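Local coordinates for pyocyanin demethylase (Mycobacterium fortuitum subsp. fortuitum DSM 46621 = ATCC 6841, PDB 5K21), which degrades the phenazine pyocyanin by a tautomerizing demethylation, which inhibits Pseudomonas aeruginosa biofilms, and binds phenazin-1-ol inside its beta barrel, at residues A25-G30 and M39-D44; I85-L90 and F98-T103; G58-T63 and T72-T77. All coordinates share one frame; numbering follows the deposited sequence.

Contact 1 (A25-G30 and M39-D44); sequences AKHDFG and MDIFSD. With CA (calcium ion), chain G; 6QF (phenazin-1-ol), chain F.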
loop_
_atom_site.group_PDB
_atom_site.type_symbol
_atom_site.label_atom_id
_atom_site.label_comp_id
_atom_site.label_asym_id
_atom_site.label_seq_id
_atom_site.Cartn_x
_atom_site.Cartn_y
_atom_site.Cartn_z
ATOM N N ALA B 25 -14.358 -6.549 -6.007
ATOM C CA ALA B 25 -15.275 -5.487 -5.618
ATOM C C ALA B 25 -14.840 -4.189 -6.278
ATOM O O ALA B 25 -13.689 -3.772 -6.123
ATOM C CB ALA B 25 -15.326 -5.306 -4.093
ATOM N N LYS B 26 -15.752 -3.545 -6.986
ATOM C CA LYS B 26 -15.506 -2.212 -7.528
ATOM C C LYS B 26 -16.267 -1.226 -6.653
ATOM O O LYS B 26 -17.494 -1.184 -6.687
ATOM C CB LYS B 26 -15.921 -2.110 -8.993
ATOM C CG LYS B 26 -15.076 -2.981 -9.893
ATOM C CD LYS B 26 -15.529 -3.042 -11.332
ATOM C CE LYS B 26 -14.486 -3.832 -12.114
ATOM N NZ LYS B 26 -14.892 -4.301 -13.464
ATOM N N HIS B 27 -15.540 -0.491 -5.817
ATOM C CA HIS B 27 -16.174 0.492 -4.949
ATOM C C HIS B 27 -16.379 1.783 -5.737
ATOM O O HIS B 27 -15.413 2.448 -6.127
ATOM C CB HIS B 27 -15.311 0.761 -3.725
ATOM C CG HIS B 27 -15.235 -0.382 -2.762
ATOM N ND1 HIS B 27 -16.306 -1.211 -2.492
ATOM C CD2 HIS B 27 -14.206 -0.836 -2.005
ATOM C CE1 HIS B 27 -15.936 -2.128 -1.613
ATOM N NE2 HIS B 27 -14.676 -1.914 -1.288
ATOM N N ASP B 28 -17.638 2.155 -5.938
ATOM C CA ASP B 28 -17.982 3.408 -6.595
ATOM C C ASP B 28 -18.260 4.395 -5.479
ATOM O O ASP B 28 -19.393 4.606 -5.064
ATOM C CB ASP B 28 -19.181 3.242 -7.516
ATOM C CG ASP B 28 -19.464 4.493 -8.309
ATOM O OD1 ASP B 28 -18.813 5.526 -8.027
ATOM O OD2 ASP B 28 -20.325 4.453 -9.202
ATOM N N PHE B 29 -17.174 4.935 -4.940
ATOM C CA PHE B 29 -17.248 5.905 -3.872
ATOM C C PHE B 29 -17.484 7.289 -4.465
ATOM O O PHE B 29 -17.642 7.455 -5.676
ATOM C CB PHE B 29 -15.967 5.871 -3.047
ATOM C CG PHE B 29 -15.761 4.601 -2.249
ATOM C CD1 PHE B 29 -16.813 3.981 -1.598
ATOM C CD2 PHE B 29 -14.479 4.080 -2.106
ATOM C CE1 PHE B 29 -16.595 2.837 -0.835
ATOM C CE2 PHE B 29 -14.250 2.924 -1.360
ATOM C CZ PHE B 29 -15.305 2.311 -0.716
ATOM N N GLY B 30 -17.510 8.290 -3.595
ATOM C CA GLY B 30 -17.582 9.669 -4.047
ATOM C C GLY B 30 -18.804 9.902 -4.913
ATOM O O GLY B 30 -19.898 9.401 -4.637
ATOM N N MET B 39 -12.315 2.666 -6.088
ATOM C CA MET B 39 -11.336 1.662 -5.704
ATOM C C MET B 39 -11.804 0.280 -6.098
ATOM O O MET B 39 -12.993 -0.038 -5.989
ATOM C CB MET B 39 -11.130 1.767 -4.193
ATOM C CG MET B 39 -10.205 0.805 -3.553
ATOM S SD MET B 39 -10.410 1.000 -1.771
ATOM C CE MET B 39 -10.464 2.753 -1.560
ATOM N N ASP B 40 -10.862 -0.538 -6.549
ATOM C CA ASP B 40 -11.110 -1.943 -6.825
ATOM C C ASP B 40 -10.273 -2.775 -5.879
ATOM O O ASP B 40 -9.083 -2.506 -5.697
ATOM C CB ASP B 40 -10.744 -2.315 -8.253
ATOM C CG ASP B 40 -11.603 -1.635 -9.279
ATOM O OD1 ASP B 40 -12.631 -1.007 -8.922
ATOM O OD2 ASP B 40 -11.228 -1.726 -10.466
ATOM N N ILE B 41 -10.890 -3.804 -5.305
ATOM C CA ILE B 41 -10.198 -4.773 -4.467
ATOM C C ILE B 41 -10.459 -6.142 -5.085
ATOM O O ILE B 41 -11.585 -6.428 -5.501
ATOM C CB ILE B 41 -10.671 -4.692 -3.000
ATOM C CG1 ILE B 41 -10.291 -3.311 -2.424
ATOM C CG2 ILE B 41 -10.043 -5.795 -2.162
ATOM C CD1 ILE B 41 -10.915 -2.959 -1.097
ATOM N N PHE B 42 -9.414 -6.952 -5.238
ATOM C CA PHE B 42 -9.580 -8.147 -6.059
ATOM C C PHE B 42 -8.635 -9.265 -5.637
ATOM O O PHE B 42 -7.631 -9.049 -4.956
ATOM C CB PHE B 42 -9.331 -7.830 -7.531
ATOM C CG PHE B 42 -7.974 -7.226 -7.780
ATOM C CD1 PHE B 42 -7.763 -5.869 -7.611
ATOM C CD2 PHE B 42 -6.902 -8.028 -8.117
ATOM C CE1 PHE B 42 -6.498 -5.314 -7.811
ATOM C CE2 PHE B 42 -5.660 -7.491 -8.308
ATOM C CZ PHE B 42 -5.455 -6.127 -8.152
ATOM N N SER B 43 -8.971 -10.472 -6.093
ATOM C CA SER B 43 -8.141 -11.653 -5.949
ATOM C C SER B 43 -8.213 -12.417 -7.256
ATOM O O SER B 43 -9.202 -12.318 -7.992
ATOM C CB SER B 43 -8.591 -12.556 -4.782
ATOM O OG SER B 43 -9.972 -12.890 -4.870
ATOM N N ASP B 44 -7.162 -13.182 -7.533
ATOM C CA ASP B 44 -7.051 -13.955 -8.760
ATOM C C ASP B 44 -6.505 -15.338 -8.444
ATOM O O ASP B 44 -5.830 -15.548 -7.435
ATOM C CB ASP B 44 -6.126 -13.287 -9.779
ATOM C CG ASP B 44 -6.536 -11.857 -10.098
ATOM O OD1 ASP B 44 -7.418 -11.676 -10.957
ATOM O OD2 ASP B 44 -5.995 -10.925 -9.469
HETATM CA CA CA G . -17.334 7.227 -8.020
HETATM C C4 6QF F . -7.726 -5.031 -11.246
HETATM C C5 6QF F . -9.074 -4.439 -11.118
HETATM C C6 6QF F . -10.210 -5.192 -11.113
HETATM C C10 6QF F . -5.324 -6.350 -11.488
HETATM C C13 6QF F . -2.875 -6.232 -11.612
HETATM C C15 6QF F . -4.118 -4.208 -11.392
HETATM C C1 6QF F . -10.120 -6.618 -11.224
HETATM C C2 6QF F . -8.919 -7.207 -11.339
HETATM C C3 6QF F . -7.658 -6.472 -11.356
HETATM N N7 6QF F . -6.464 -7.093 -11.479
HETATM N N8 6QF F . -6.588 -4.284 -11.264
HETATM C C9 6QF F . -5.382 -4.922 -11.376
HETATM C C11 6QF F . -4.003 -6.949 -11.606
HETATM C C14 6QF F . -2.932 -4.813 -11.502
HETATM O O19 6QF F . -9.129 -3.097 -11.016
#
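Lys-26 and Asp-40 sit opposite each other as a non-hydrogen-bonded antiparallel pair, and their side chains cross at a slant: OD1 of Asp-40 lies 3.3 Å from Lys-26 CG, touching the base of the lysine. From there the lysine runs on extended, and its NZ stays 5.4 Å from Asp-40 OD2, so no salt bridge forms. OD2 turns instead to the ligand and accepts a hydrogen bond from phenazin-1-ol O19 at 2.6 Å; His-93 also hydrogen-bonds the ligand. Phe-42, two residues further along and on the same face, lays its ring against one face of the tricycle, with ligand C3 over the ring centre and CE2 of Phe-42 3.3 Å from N7. Its chi1 of 56° places CG between the backbone N and the carbonyl carbon, which brings the ring over that face. These strands, 13-27 and 39-48, form the first hairpin of the allene oxide cyclase-like barrel; Asp-40 and Phe-42 line the interior, while the lysine end leads away. The other face carries Ala-25, His-27, Met-39 and Ile-41 to the subunit interface. Ile-41 CD1 rests 3.9 Å from NE2 of the His-27 imidazole, and that NE2 is hydrogen-bonded to Gly-37 O of the second subunit. Met-39, bent at its last torsion, brings CE in the ring plane to the edge of Phe-29, 3.8 Å from CE2, while His-27 CB lies over one face of that ring. Beyond the paired residues the chain turns to the calcium ion, bound by Asp-28 OD1 and the carbonyl of Phe-29, with Lys-31, Gly-33, Asp-35 and Asp-38 completing the site.

Contact 2 (I85-L90 and F98-T103); sequences IFARSL and FTMAIT. With 6QF (phenazin-1-ol), chain F.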
loop_
_atom_site.group_PDB
_atom_site.type_symbol
_atom_site.label_atom_id
_atom_site.label_comp_id
_atom_site.label_asym_id
_atom_site.label_seq_id
_atom_site.Cartn_x
_atom_site.Cartn_y
_atom_site.Cartn_z
ATOM N N ILE B 85 5.487 -12.383 -4.188
ATOM C CA ILE B 85 6.018 -11.323 -5.033
ATOM C C ILE B 85 5.129 -10.098 -4.862
ATOM O O ILE B 85 3.900 -10.206 -4.927
ATOM C CB ILE B 85 6.093 -11.743 -6.511
ATOM C CG1 ILE B 85 7.029 -12.946 -6.643
ATOM C CG2 ILE B 85 6.556 -10.574 -7.394
ATOM C CD1 ILE B 85 7.056 -13.583 -8.018
ATOM N N PHE B 86 5.752 -8.949 -4.639
ATOM C CA PHE B 86 5.068 -7.680 -4.417
ATOM C C PHE B 86 5.275 -6.765 -5.611
ATOM O O PHE B 86 6.393 -6.626 -6.100
ATOM C CB PHE B 86 5.601 -6.981 -3.172
ATOM C CG PHE B 86 5.657 -7.865 -1.974
ATOM C CD1 PHE B 86 4.606 -8.692 -1.666
ATOM C CD2 PHE B 86 6.779 -7.869 -1.167
ATOM C CE1 PHE B 86 4.661 -9.519 -0.566
ATOM C CE2 PHE B 86 6.856 -8.691 -0.075
ATOM C CZ PHE B 86 5.801 -9.510 0.239
ATOM N N ALA B 87 4.200 -6.124 -6.063
ATOM C CA ALA B 87 4.273 -5.237 -7.206
ATOM C C ALA B 87 3.378 -4.028 -6.984
ATOM O O ALA B 87 2.391 -4.081 -6.244
ATOM C CB ALA B 87 3.856 -5.955 -8.488
ATOM N N ARG B 88 3.715 -2.939 -7.669
ATOM C CA ARG B 88 2.908 -1.729 -7.580
ATOM C C ARG B 88 3.015 -0.966 -8.890
ATOM O O ARG B 88 3.990 -1.098 -9.632
ATOM C CB ARG B 88 3.334 -0.837 -6.413
ATOM C CG ARG B 88 4.740 -0.272 -6.567
ATOM C CD ARG B 88 5.158 0.449 -5.304
ATOM N NE ARG B 88 4.519 1.757 -5.161
ATOM C CZ ARG B 88 4.377 2.388 -4.005
ATOM N NH1 ARG B 88 4.789 1.813 -2.878
ATOM N NH2 ARG B 88 3.811 3.588 -3.960
ATOM N N SER B 89 1.990 -0.167 -9.172
ATOM C CA SER B 89 1.943 0.597 -10.403
ATOM C C SER B 89 1.187 1.897 -10.169
ATOM O O SER B 89 0.370 2.015 -9.247
ATOM C CB SER B 89 1.292 -0.179 -11.551
ATOM O OG SER B 89 -0.017 -0.628 -11.220
ATOM N N LEU B 90 1.514 2.886 -11.000
ATOM C CA LEU B 90 0.709 4.094 -11.161
ATOM C C LEU B 90 0.582 4.285 -12.669
ATOM O O LEU B 90 1.506 4.793 -13.317
ATOM C CB LEU B 90 1.348 5.299 -10.486
ATOM C CG LEU B 90 0.578 6.615 -10.673
ATOM C CD1 LEU B 90 -0.732 6.562 -9.894
ATOM C CD2 LEU B 90 1.393 7.813 -10.225
ATOM N N PHE B 98 -0.146 -2.904 -19.118
ATOM C CA PHE B 98 0.581 -1.967 -18.275
ATOM C C PHE B 98 1.588 -2.736 -17.445
ATOM O O PHE B 98 1.430 -3.936 -17.197
ATOM C CB PHE B 98 -0.350 -1.149 -17.365
ATOM C CG PHE B 98 -1.174 -1.992 -16.430
ATOM C CD1 PHE B 98 -2.346 -2.581 -16.867
ATOM C CD2 PHE B 98 -0.771 -2.189 -15.123
ATOM C CE1 PHE B 98 -3.119 -3.357 -15.998
ATOM C CE2 PHE B 98 -1.539 -2.973 -14.243
ATOM C CZ PHE B 98 -2.705 -3.549 -14.695
ATOM N N THR B 99 2.642 -2.038 -17.047
ATOM C CA THR B 99 3.780 -2.646 -16.382
ATOM C C THR B 99 3.881 -2.103 -14.967
ATOM O O THR B 99 3.883 -0.887 -14.751
ATOM C CB THR B 99 5.062 -2.396 -17.162
ATOM O OG1 THR B 99 4.958 -3.041 -18.437
ATOM C CG2 THR B 99 6.276 -2.955 -16.405
ATOM N N MET B 100 3.952 -3.017 -14.023
ATOM C CA MET B 100 4.108 -2.753 -12.604
ATOM C C MET B 100 5.559 -2.963 -12.223
ATOM O O MET B 100 6.291 -3.710 -12.882
ATOM C CB MET B 100 3.228 -3.691 -11.763
ATOM C CG MET B 100 1.790 -3.811 -12.227
ATOM S SD MET B 100 0.815 -4.837 -11.102
ATOM C CE MET B 100 0.657 -3.734 -9.701
ATOM N N ALA B 101 5.983 -2.259 -11.189
ATOM C CA ALA B 101 7.302 -2.453 -10.624
ATOM C C ALA B 101 7.216 -3.566 -9.597
ATOM O O ALA B 101 6.338 -3.547 -8.732
ATOM C CB ALA B 101 7.822 -1.166 -9.983
ATOM N N ILE B 102 8.106 -4.552 -9.711
ATOM C CA ILE B 102 8.245 -5.539 -8.650
ATOM C C ILE B 102 9.173 -4.946 -7.606
ATOM O O ILE B 102 10.328 -4.628 -7.908
ATOM C CB ILE B 102 8.795 -6.867 -9.187
ATOM C CG1 ILE B 102 7.741 -7.558 -10.049
ATOM C CG2 ILE B 102 9.211 -7.769 -8.024
ATOM C CD1 ILE B 102 8.268 -8.802 -10.761
ATOM N N THR B 103 8.667 -4.799 -6.373
ATOM C CA THR B 103 9.419 -4.118 -5.326
ATOM C C THR B 103 10.072 -5.059 -4.329
ATOM O O THR B 103 10.929 -4.614 -3.560
ATOM C CB THR B 103 8.521 -3.161 -4.545
ATOM O OG1 THR B 103 7.462 -3.916 -3.968
ATOM C CG2 THR B 103 7.952 -2.077 -5.450
HETATM C C4 6QF F . -7.726 -5.031 -11.246
HETATM C C5 6QF F . -9.074 -4.439 -11.118
HETATM C C6 6QF F . -10.210 -5.192 -11.113
HETATM C C10 6QF F . -5.324 -6.350 -11.488
HETATM C C13 6QF F . -2.875 -6.232 -11.612
HETATM C C15 6QF F . -4.118 -4.208 -11.392
HETATM C C1 6QF F . -10.120 -6.618 -11.224
HETATM C C2 6QF F . -8.919 -7.207 -11.339
HETATM C C3 6QF F . -7.658 -6.472 -11.356
HETATM N N7 6QF F . -6.464 -7.093 -11.479
HETATM N N8 6QF F . -6.588 -4.284 -11.264
HETATM C C9 6QF F . -5.382 -4.922 -11.376
HETATM C C11 6QF F . -4.003 -6.949 -11.606
HETATM C C14 6QF F . -2.932 -4.813 -11.502
HETATM O O19 6QF F . -9.129 -3.097 -11.016
#
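Met-100 folds against Ser-89, its CG 3.7 Å from Ser-89 CB and its CE 3.5 Å from Ser-89 OG. The bend at chi3, 73°, swings that methyl back to the serine while SD looks to the ligand, 3.8 Å from phenazin-1-ol C14. Phe-98 reaches the same end of the tricycle: C14 lies in the plane of its ring, at the edge, 3.4 Å from CZ. Behind this first shell, Ala-87 CB packs on Met-100 CB, and further along Ile-85 and Ile-102 meet obliquely through their CG2 methyls, 3.9 Å apart, with Leu-130 and Leu-132 packing on both. On the other face Arg-88 crosses Thr-103 at about a right angle, CD against CG2 at 3.8 Å; its guanidinium goes on to the third subunit, where NH2 hydrogen-bonds Thr-77 OG1. Arg-88 and Ala-101 exchange both backbone hydrogen bonds, and Thr-103 N adds a third to Phe-86 O. The strands run antiparallel but cross at 135°, a strongly twisted hairpin within the closed antiparallel barrel of the allene oxide cyclase-like fold, with Phe-98 and Met-100 lining one end of the phenazine pocket.

Contact 3 (G58-T63 and T72-T77); sequences GACFFT and TYCELT. With 6QF (phenazin-1-ol), chain F.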
loop_
_atom_site.group_PDB
_atom_site.type_symbol
_atom_site.label_atom_id
_atom_site.label_comp_id
_atom_site.label_asym_id
_atom_site.label_seq_id
_atom_site.Cartn_x
_atom_site.Cartn_y
_atom_site.Cartn_z
ATOM N N GLY B 58 -5.040 -7.817 -4.291
ATOM C CA GLY B 58 -4.566 -6.476 -4.545
ATOM C C GLY B 58 -5.672 -5.455 -4.439
ATOM O O GLY B 58 -6.851 -5.785 -4.251
ATOM N N ALA B 59 -5.254 -4.201 -4.591
ATOM C CA ALA B 59 -6.148 -3.061 -4.499
ATOM C C ALA B 59 -5.667 -2.001 -5.471
ATOM O O ALA B 59 -4.458 -1.796 -5.624
ATOM C CB ALA B 59 -6.185 -2.517 -3.063
ATOM N N CYS B 60 -6.620 -1.373 -6.156
ATOM C CA CYS B 60 -6.355 -0.256 -7.054
ATOM C C CYS B 60 -7.169 0.938 -6.593
ATOM O O CYS B 60 -8.343 0.793 -6.245
ATOM C CB CYS B 60 -6.716 -0.596 -8.498
ATOM S SG CYS B 60 -5.604 -1.822 -9.253
ATOM N N PHE B 61 -6.520 2.097 -6.564
ATOM C CA PHE B 61 -7.132 3.366 -6.180
ATOM C C PHE B 61 -7.099 4.301 -7.377
ATOM O O PHE B 61 -6.026 4.535 -7.941
ATOM C CB PHE B 61 -6.374 3.995 -5.012
ATOM C CG PHE B 61 -6.132 3.053 -3.872
ATOM C CD1 PHE B 61 -5.012 2.240 -3.844
ATOM C CD2 PHE B 61 -7.031 2.972 -2.835
ATOM C CE1 PHE B 61 -4.809 1.337 -2.785
ATOM C CE2 PHE B 61 -6.838 2.090 -1.780
ATOM C CZ PHE B 61 -5.716 1.280 -1.750
ATOM N N PHE B 62 -8.261 4.836 -7.754
ATOM C CA PHE B 62 -8.361 5.775 -8.868
ATOM C C PHE B 62 -7.908 7.152 -8.378
ATOM O O PHE B 62 -8.622 7.844 -7.650
ATOM C CB PHE B 62 -9.789 5.767 -9.411
ATOM C CG PHE B 62 -10.142 4.496 -10.137
ATOM C CD1 PHE B 62 -10.443 3.335 -9.433
ATOM C CD2 PHE B 62 -10.169 4.456 -11.524
ATOM C CE1 PHE B 62 -10.753 2.156 -10.085
ATOM C CE2 PHE B 62 -10.490 3.272 -12.192
ATOM C CZ PHE B 62 -10.781 2.117 -11.462
ATOM N N THR B 63 -6.710 7.557 -8.779
ATOM C CA THR B 63 -6.131 8.809 -8.317
ATOM C C THR B 63 -6.504 9.976 -9.207
ATOM O O THR B 63 -6.470 11.120 -8.761
ATOM C CB THR B 63 -4.601 8.675 -8.259
ATOM O OG1 THR B 63 -4.117 8.269 -9.541
ATOM C CG2 THR B 63 -4.202 7.636 -7.233
ATOM N N THR B 72 -4.743 4.750 -12.040
ATOM C CA THR B 72 -4.862 4.005 -10.796
ATOM C C THR B 72 -3.495 3.788 -10.188
ATOM O O THR B 72 -2.512 3.508 -10.896
ATOM C CB THR B 72 -5.497 2.595 -10.924
ATOM O OG1 THR B 72 -4.804 1.827 -11.911
ATOM C CG2 THR B 72 -6.977 2.665 -11.229
ATOM N N TYR B 73 -3.466 3.902 -8.868
ATOM C CA TYR B 73 -2.395 3.377 -8.045
ATOM C C TYR B 73 -2.801 1.971 -7.619
ATOM O O TYR B 73 -3.845 1.797 -6.980
ATOM C CB TYR B 73 -2.160 4.287 -6.844
ATOM C CG TYR B 73 -1.364 3.636 -5.754
ATOM C CD1 TYR B 73 -0.155 3.020 -6.035
ATOM C CD2 TYR B 73 -1.809 3.640 -4.441
ATOM C CE1 TYR B 73 0.578 2.405 -5.045
ATOM C CE2 TYR B 73 -1.072 3.030 -3.438
ATOM C CZ TYR B 73 0.122 2.424 -3.751
ATOM O OH TYR B 73 0.871 1.813 -2.770
ATOM N N CYS B 74 -2.017 0.969 -8.021
ATOM C CA CYS B 74 -2.329 -0.426 -7.728
ATOM C C CYS B 74 -1.212 -1.072 -6.928
ATOM O O CYS B 74 -0.020 -0.793 -7.143
ATOM C CB CYS B 74 -2.541 -1.243 -8.992
ATOM S SG CYS B 74 -3.948 -0.753 -9.957
ATOM N N GLU B 75 -1.626 -1.913 -5.991
ATOM C CA GLU B 75 -0.751 -2.755 -5.192
ATOM C C GLU B 75 -1.205 -4.196 -5.354
ATOM O O GLU B 75 -2.406 -4.487 -5.282
ATOM C CB GLU B 75 -0.798 -2.378 -3.702
ATOM C CG GLU B 75 0.013 -1.167 -3.287
ATOM C CD GLU B 75 1.497 -1.485 -3.077
ATOM O OE1 GLU B 75 1.926 -2.639 -3.341
ATOM O OE2 GLU B 75 2.228 -0.583 -2.617
ATOM N N LEU B 76 -0.238 -5.095 -5.537
ATOM C CA LEU B 76 -0.514 -6.489 -5.824
ATOM C C LEU B 76 0.435 -7.361 -5.023
ATOM O O LEU B 76 1.626 -7.060 -4.933
ATOM C CB LEU B 76 -0.330 -6.774 -7.329
ATOM C CG LEU B 76 -0.569 -8.196 -7.835
ATOM C CD1 LEU B 76 -2.059 -8.528 -7.736
ATOM C CD2 LEU B 76 -0.087 -8.303 -9.273
ATOM N N THR B 77 -0.100 -8.445 -4.467
ATOM C CA THR B 77 0.698 -9.502 -3.865
ATOM C C THR B 77 0.368 -10.815 -4.541
ATOM O O THR B 77 -0.792 -11.237 -4.567
ATOM C CB THR B 77 0.461 -9.639 -2.367
ATOM O OG1 THR B 77 0.818 -8.426 -1.721
ATOM C CG2 THR B 77 1.298 -10.797 -1.781
HETATM C C4 6QF F . -7.726 -5.031 -11.246
HETATM C C5 6QF F . -9.074 -4.439 -11.118
HETATM C C6 6QF F . -10.210 -5.192 -11.113
HETATM C C10 6QF F . -5.324 -6.350 -11.488
HETATM C C13 6QF F . -2.875 -6.232 -11.612
HETATM C C15 6QF F . -4.118 -4.208 -11.392
HETATM C C1 6QF F . -10.120 -6.618 -11.224
HETATM C C2 6QF F . -8.919 -7.207 -11.339
HETATM C C3 6QF F . -7.658 -6.472 -11.356
HETATM N N7 6QF F . -6.464 -7.093 -11.479
HETATM N N8 6QF F . -6.588 -4.284 -11.264
HETATM C C9 6QF F . -5.382 -4.922 -11.376
HETATM C C11 6QF F . -4.003 -6.949 -11.606
HETATM C C14 6QF F . -2.932 -4.813 -11.502
HETATM O O19 6QF F . -9.129 -3.097 -11.016
#
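Segments 58-63 and 72-77, of strands 51-65 and 70-80, run antiparallel at 166°, with Ala-59 and Glu-75, and likewise Phe-61 and Tyr-73, each exchanging two backbone hydrogen bonds. Between these pairs, in a non-hydrogen-bonded position, Cys-60 and Cys-74 are joined by a disulfide, SG to SG 2.1 Å, with a chi3 of 113°. Both sulfurs lie beside the bound phenazin-1-ol: Cys-60 SG is 3.3 Å from its N8 and Cys-74 SG 3.7 Å from C15. Phe-42 of the neighbouring strand also packs on Cys-60. At the next pair on this face, Phe-62 and Thr-72 lie side by side and point the same way. Thr-72 CG2 sits over the centre of the Phe-62 ring, 3.6 Å from the centroid and almost on its normal, a CH-pi contact; His-93 meets the same phenylalanine edge-to-face. The hairpin lies in the wall of an eight-stranded antiparallel barrel, so alternate residues face the ligand-binding interior and the intervening ones face outward to the other subunits. On that outward face the rings of Phe-61 and Tyr-73 run alongside each other with planes at 21°, but they are slid apart and barely overlap, meeting at CD1 of Phe-61 and CD2 of Tyr-73, 3.5 Å apart. Tyr-73 OH donates a 2.8 Å hydrogen bond to Glu-75 OE2, on the anti lone pair of that oxygen, so the ring is tied down at its far end. The glutamate folds at chi2, and its other oxygen, OE1, makes a salt bridge with Arg-88 of the second subunit.

How the contacts relate
From the N terminus, contact 1 comes first and closes the calcium-binding loop between strands 13-27 and 39-48. Contact 3 follows, closing the hairpin turn between strands 51-65 and 70-80, and contact 2 then closes the turn between strands 83-92 and 98-105. The three are in series, neither crossing nor nesting. Sheet neighbours link them: strand 39-48 pairs with 51-65, as in the hydrogen bond of Asp-40 O with Cys-60 N, and strand 70-80 with 83-92, as in Ser-89 O to Cys-74 N. Contacts 1 and 2, centres about 18 Å apart, do not touch. Contact 3 lies between them in the strand order, and all three reach the same phenazin-1-ol within the barrel.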